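Local coordinates for protein short chain dehydrogenase (Mycobacterium smegmatis, PDB 3UCX) that probably acts as an oxidoreductase of the short-chain dehydrogenase family, built on a nucleotide-binding Rossmann-type fold, with its substrate unknown, at residues A[37-42]-A[61-66]; A[90-95]-A[133-138]. All blocks are in the same frame, centred on the assembly; numbering follows the deposited sequence.

Contact 1: A[37-42]-A[61-66]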
loop_
_atom_site.group_PDB
_atom_site.type_symbol
_atom_site.label_atom_id
_atom_site.label_comp_id
_atom_site.label_asym_id
_atom_site.label_seq_id
_atom_site.Cartn_x
_atom_site.Cartn_y
_atom_site.Cartn_z
ATOM N N ASP A 37 9.579 26.508 -22.542
ATOM C CA ASP A 37 8.555 27.493 -22.837
ATOM C C ASP A 37 7.242 26.991 -22.299
ATOM O O ASP A 37 7.021 25.789 -22.256
ATOM C CB ASP A 37 8.432 27.722 -24.337
ATOM C CG ASP A 37 9.657 28.390 -24.911
ATOM O OD1 ASP A 37 10.135 29.386 -24.329
ATOM O OD2 ASP A 37 10.157 27.898 -25.934
ATOM N N LEU A 38 6.365 27.917 -21.925
ATOM C CA LEU A 38 5.173 27.584 -21.164
ATOM C C LEU A 38 3.882 27.875 -21.891
ATOM O O LEU A 38 3.775 28.843 -22.637
ATOM C CB LEU A 38 5.151 28.387 -19.853
ATOM C CG LEU A 38 5.965 27.887 -18.658
ATOM C CD1 LEU A 38 5.308 26.662 -18.038
ATOM C CD2 LEU A 38 7.409 27.614 -19.029
ATOM N N VAL A 39 2.891 27.045 -21.600
ATOM C CA VAL A 39 1.484 27.361 -21.780
ATOM C C VAL A 39 0.873 27.420 -20.393
ATOM O O VAL A 39 0.989 26.463 -19.620
ATOM C CB VAL A 39 0.747 26.281 -22.608
ATOM C CG1 VAL A 39 -0.731 26.612 -22.702
ATOM C CG2 VAL A 39 1.398 26.155 -23.986
ATOM N N LEU A 40 0.250 28.545 -20.073
ATOM C CA LEU A 40 -0.400 28.735 -18.785
ATOM C C LEU A 40 -1.914 28.782 -18.962
ATOM O O LEU A 40 -2.455 29.612 -19.718
ATOM C CB LEU A 40 0.118 30.027 -18.124
ATOM C CG LEU A 40 1.638 30.172 -18.014
ATOM C CD1 LEU A 40 2.048 31.571 -17.547
ATOM C CD2 LEU A 40 2.258 29.085 -17.140
ATOM N N ALA A 41 -2.605 27.900 -18.254
ATOM C CA ALA A 41 -4.050 27.780 -18.352
ATOM C C ALA A 41 -4.670 27.924 -16.950
ATOM O O ALA A 41 -4.206 27.327 -15.989
ATOM C CB ALA A 41 -4.436 26.455 -18.998
ATOM N N ALA A 42 -5.689 28.770 -16.856
ATOM C CA ALA A 42 -6.471 28.965 -15.639
ATOM C C ALA A 42 -7.762 29.636 -16.076
ATOM O O ALA A 42 -7.833 30.122 -17.205
ATOM C CB ALA A 42 -5.711 29.833 -14.651
ATOM N N ARG A 61 9.358 31.876 -23.411
ATOM C CA ARG A 61 8.052 32.349 -23.833
ATOM C C ARG A 61 6.931 31.775 -22.987
ATOM O O ARG A 61 7.026 30.651 -22.464
ATOM C CB ARG A 61 7.827 32.018 -25.310
ATOM C CG ARG A 61 8.665 32.889 -26.241
ATOM C CD ARG A 61 8.577 32.379 -27.664
ATOM N NE ARG A 61 9.073 31.003 -27.763
ATOM C CZ ARG A 61 8.814 30.172 -28.768
ATOM N NH1 ARG A 61 8.063 30.556 -29.796
ATOM N NH2 ARG A 61 9.311 28.943 -28.747
ATOM N N ALA A 62 5.871 32.561 -22.842
ATOM C CA ALA A 62 4.676 32.109 -22.137
ATOM C C ALA A 62 3.426 32.423 -22.966
ATOM O O ALA A 62 3.225 33.562 -23.376
ATOM C CB ALA A 62 4.592 32.764 -20.764
ATOM N N LEU A 63 2.604 31.406 -23.227
ATOM C CA LEU A 63 1.284 31.594 -23.815
ATOM C C LEU A 63 0.250 31.469 -22.704
ATOM O O LEU A 63 0.160 30.410 -22.050
ATOM C CB LEU A 63 1.020 30.517 -24.871
ATOM C CG LEU A 63 -0.317 30.541 -25.620
ATOM C CD1 LEU A 63 -0.325 31.686 -26.632
ATOM C CD2 LEU A 63 -0.550 29.194 -26.308
ATOM N N SER A 64 -0.550 32.519 -22.511
ATOM C CA SER A 64 -1.583 32.523 -21.478
ATOM C C SER A 64 -2.929 32.309 -22.141
ATOM O O SER A 64 -3.274 33.037 -23.072
ATOM C CB SER A 64 -1.591 33.851 -20.709
ATOM O OG SER A 64 -0.348 34.036 -20.055
ATOM N N VAL A 65 -3.669 31.301 -21.680
ATOM C CA VAL A 65 -4.968 30.976 -22.259
ATOM C C VAL A 65 -6.012 30.730 -21.177
ATOM O O VAL A 65 -5.964 29.728 -20.466
ATOM C CB VAL A 65 -4.912 29.733 -23.184
ATOM C CG1 VAL A 65 -6.242 29.546 -23.901
ATOM C CG2 VAL A 65 -3.765 29.837 -24.183
ATOM N N GLY A 66 -6.986 31.633 -21.089
ATOM C CA GLY A 66 -8.125 31.457 -20.185
ATOM C C GLY A 66 -8.899 30.214 -20.551
ATOM O O GLY A 66 -9.397 30.092 -21.671
HETATM O O HOH W 1 11.975 30.358 -26.262
#
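The carboxylate of Asp37 and the guanidinium of Arg61 stand almost perpendicular, their planes 89° apart. Asp37 OD2 lies at the edge of the guanidinium, where NH2 of Arg61 reaches it at 3.1 Å in a salt bridge, yet that NH2 sits well above the carboxylate plane, 60° out of it. The bend at chi3 of Arg61 (-60°) turns the chain back toward this oxygen. Asp37 OD1 meanwhile takes the backbone N of Arg61 on its anti side at 2.8 Å, and a water donates to the same oxygen. Arg60 makes a second salt bridge to OD2.

Beyond this pair a parallel ladder of hydrogen bonds runs in register, the two strands nearly aligned. Leu38 N and Leu40 N donate to the carbonyls of Arg61 and Leu63, the latter bond 2.7 Å from Leu40 N to Leu63 O, while Leu63 N and Val65 N donate back to those of Leu38 and Leu40. On one face Val39 CG2 meets Leu63 CD2; on the other Leu40 CD1 meets Ala62 CB. Helix 45-57 joins the strands as a beta-alpha-beta unit at the sheet's edge. With two arginines and a backbone N-H around it, the Asp37 carboxylate probably stays ionised and ties down the start of strand 62-66.

Contact 2: A[90-95]-A[133-138]; sequences DVVINN and PALEES
Asp90 OD1 accepts a hydrogen bond from a water at 2.7 Å, and the same water donates to Ser138 O at 3.1 Å, so one solvent molecule bridges the residue before strand 91-94 and the last turn of helix 132-138. The carboxylate has further partners: OD2 forms a salt bridge with Arg88 and accepts a hydrogen bond from the backbone N of Val13. Both oxygens are therefore engaged, and these bonds would be expected to stabilise the charged form of this buried acid.

Directly across the contact the touch is van der Waals. Ser138 CB lies 3.6 Å from Asp90 OD1, and Ser138 OG packs 3.7 Å from Asp90 CA. With chi1 at 66°, OG falls between the backbone N and the carbonyl carbon of its own residue and bonds to Val89 O, which anchors the helix to the chain leading into the strand.

Leu135 supplies the apolar part. Its two methyls divide the work: CD2 rests 3.7 Å from Asp90 O, whereas CD1 meets Val92 CG2 at 4.0 Å, the two side chains crossing at about a right angle. Val92 CG1 is anti to the backbone N (chi1 171°), leaving CG2 beside that N as the branch that touches.

Helix 132-138 follows the long helix 110-130 and packs across the beginning of strand 91-94. Phe131 adds to the apolar surroundings of Val92, and Ile183 to those of Leu135. Strands 13-17 and 141-145 flank strand 91-94 in the parallel sheet, bonding through Val13 and Ala141 to the backbone of Asp90.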
loop_
_atom_site.group_PDB
_atom_site.type_symbol
_atom_site.label_atom_id
_atom_site.label_comp_id
_atom_site.label_asym_id
_atom_site.label_seq_id
_atom_site.Cartn_x
_atom_site.Cartn_y
_atom_site.Cartn_z
ATOM N N ASP A 90 5.591 18.790 -24.777
ATOM C CA ASP A 90 6.426 17.750 -24.164
ATOM C C ASP A 90 5.930 17.291 -22.791
ATOM O O ASP A 90 6.141 16.141 -22.413
ATOM C CB ASP A 90 7.843 18.304 -24.029
ATOM C CG ASP A 90 8.429 18.623 -25.372
ATOM O OD1 ASP A 90 8.819 17.646 -26.039
ATOM O OD2 ASP A 90 8.411 19.814 -25.784
ATOM N N VAL A 91 5.276 18.190 -22.069
ATOM C CA VAL A 91 4.855 17.956 -20.697
ATOM C C VAL A 91 3.491 18.575 -20.458
ATOM O O VAL A 91 3.245 19.719 -20.821
ATOM C CB VAL A 91 5.862 18.578 -19.667
ATOM C CG1 VAL A 91 5.408 18.322 -18.229
ATOM C CG2 VAL A 91 7.266 18.026 -19.904
ATOM N N VAL A 92 2.598 17.834 -19.822
ATOM C CA VAL A 92 1.353 18.406 -19.291
ATOM C C VAL A 92 1.343 18.224 -17.775
ATOM O O VAL A 92 1.521 17.109 -17.275
ATOM C CB VAL A 92 0.121 17.740 -19.916
ATOM C CG1 VAL A 92 -1.147 18.188 -19.193
ATOM C CG2 VAL A 92 0.033 18.048 -21.430
ATOM N N ILE A 93 1.154 19.326 -17.054
ATOM C CA ILE A 93 1.083 19.314 -15.584
ATOM C C ILE A 93 -0.312 19.770 -15.161
ATOM O O ILE A 93 -0.733 20.896 -15.462
ATOM C CB ILE A 93 2.148 20.230 -14.952
ATOM C CG1 ILE A 93 3.553 19.783 -15.371
ATOM C CG2 ILE A 93 2.025 20.233 -13.421
ATOM C CD1 ILE A 93 4.668 20.767 -14.990
ATOM N N ASN A 94 -1.030 18.900 -14.459
ATOM C CA ASN A 94 -2.328 19.251 -13.921
ATOM C C ASN A 94 -2.109 19.677 -12.469
ATOM O O ASN A 94 -1.877 18.837 -11.585
ATOM C CB ASN A 94 -3.271 18.065 -14.013
ATOM C CG ASN A 94 -3.809 17.874 -15.419
ATOM O OD1 ASN A 94 -4.311 18.822 -16.019
ATOM N ND2 ASN A 94 -3.662 16.672 -15.967
ATOM N N ASN A 95 -2.139 20.981 -12.235
ATOM C CA ASN A 95 -1.827 21.491 -10.897
ATOM C C ASN A 95 -3.082 21.478 -10.079
ATOM O O ASN A 95 -4.170 21.743 -10.615
ATOM C CB ASN A 95 -1.232 22.871 -10.943
ATOM C CG ASN A 95 -0.862 23.392 -9.565
ATOM O OD1 ASN A 95 -0.543 22.631 -8.662
ATOM N ND2 ASN A 95 -0.987 24.672 -9.383
ATOM N N PRO A 133 -2.560 13.634 -28.623
ATOM C CA PRO A 133 -1.880 13.608 -29.897
ATOM C C PRO A 133 -0.495 14.274 -29.875
ATOM O O PRO A 133 0.478 13.735 -30.439
ATOM C CB PRO A 133 -2.865 14.336 -30.828
ATOM C CG PRO A 133 -4.196 14.018 -30.251
ATOM C CD PRO A 133 -3.963 14.074 -28.766
ATOM N N ALA A 134 -0.399 15.406 -29.195
ATOM C CA ALA A 134 0.873 16.092 -29.031
ATOM C C ALA A 134 1.868 15.258 -28.238
ATOM O O ALA A 134 3.001 15.092 -28.662
ATOM C CB ALA A 134 0.673 17.462 -28.400
ATOM N N LEU A 135 1.434 14.695 -27.119
ATOM C CA LEU A 135 2.298 13.856 -26.288
ATOM C C LEU A 135 2.729 12.566 -26.955
ATOM O O LEU A 135 3.834 12.083 -26.676
ATOM C CB LEU A 135 1.609 13.551 -24.962
ATOM C CG LEU A 135 1.417 14.772 -24.071
ATOM C CD1 LEU A 135 0.464 14.403 -22.945
ATOM C CD2 LEU A 135 2.744 15.299 -23.540
ATOM N N GLU A 136 1.906 12.022 -27.860
ATOM C CA GLU A 136 2.297 10.832 -28.623
ATOM C C GLU A 136 3.511 11.147 -29.477
ATOM O O GLU A 136 4.446 10.342 -29.547
ATOM C CB GLU A 136 1.195 10.293 -29.570
ATOM C CG GLU A 136 -0.052 9.787 -28.908
ATOM C CD GLU A 136 -1.072 9.207 -29.894
ATOM O OE1 GLU A 136 -0.763 9.098 -31.077
ATOM O OE2 GLU A 136 -2.196 8.872 -29.480
ATOM N N GLU A 137 3.499 12.310 -30.118
ATOM C CA GLU A 137 4.573 12.677 -31.034
ATOM C C GLU A 137 5.869 12.963 -30.262
ATOM O O GLU A 137 6.967 12.628 -30.713
ATOM C CB GLU A 137 4.209 13.903 -31.882
ATOM C CG GLU A 137 5.326 14.319 -32.822
ATOM C CD GLU A 137 5.042 15.561 -33.648
ATOM O OE1 GLU A 137 3.963 16.191 -33.509
ATOM O OE2 GLU A 137 5.940 15.917 -34.446
ATOM N N SER A 138 5.742 13.619 -29.118
ATOM C CA SER A 138 6.917 13.956 -28.329
ATOM C C SER A 138 7.395 12.804 -27.404
ATOM O O SER A 138 8.441 12.927 -26.777
ATOM C CB SER A 138 6.634 15.212 -27.509
ATOM O OG SER A 138 5.635 14.964 -26.543
HETATM O O HOH W 2 9.456 15.249 -24.924
#

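Contact 1 and contact 2 share one parallel seven-stranded sheet, their centres 14 Å apart and their nearest atoms about 7 Å apart, without touching. Along the chain they come in series: contact 1 closes at residue 66, then helix 72-85 leads to strand 91-94, where contact 2 opens. Across the sheet, strand 13-17 lies between strands 37-42 and 91-94, giving the order 3-2-1-4-5-6-7 of a Rossmann-type fold. Contact 1 pairs two neighbouring strands at one margin, while contact 2 sets a short helix against a central strand. Strand 13-17 bonds to Asp37 through Val14 and to Asp90 through Val13, with Lys12 just before it also bonded to Asp37, linking the two contacts within one domain.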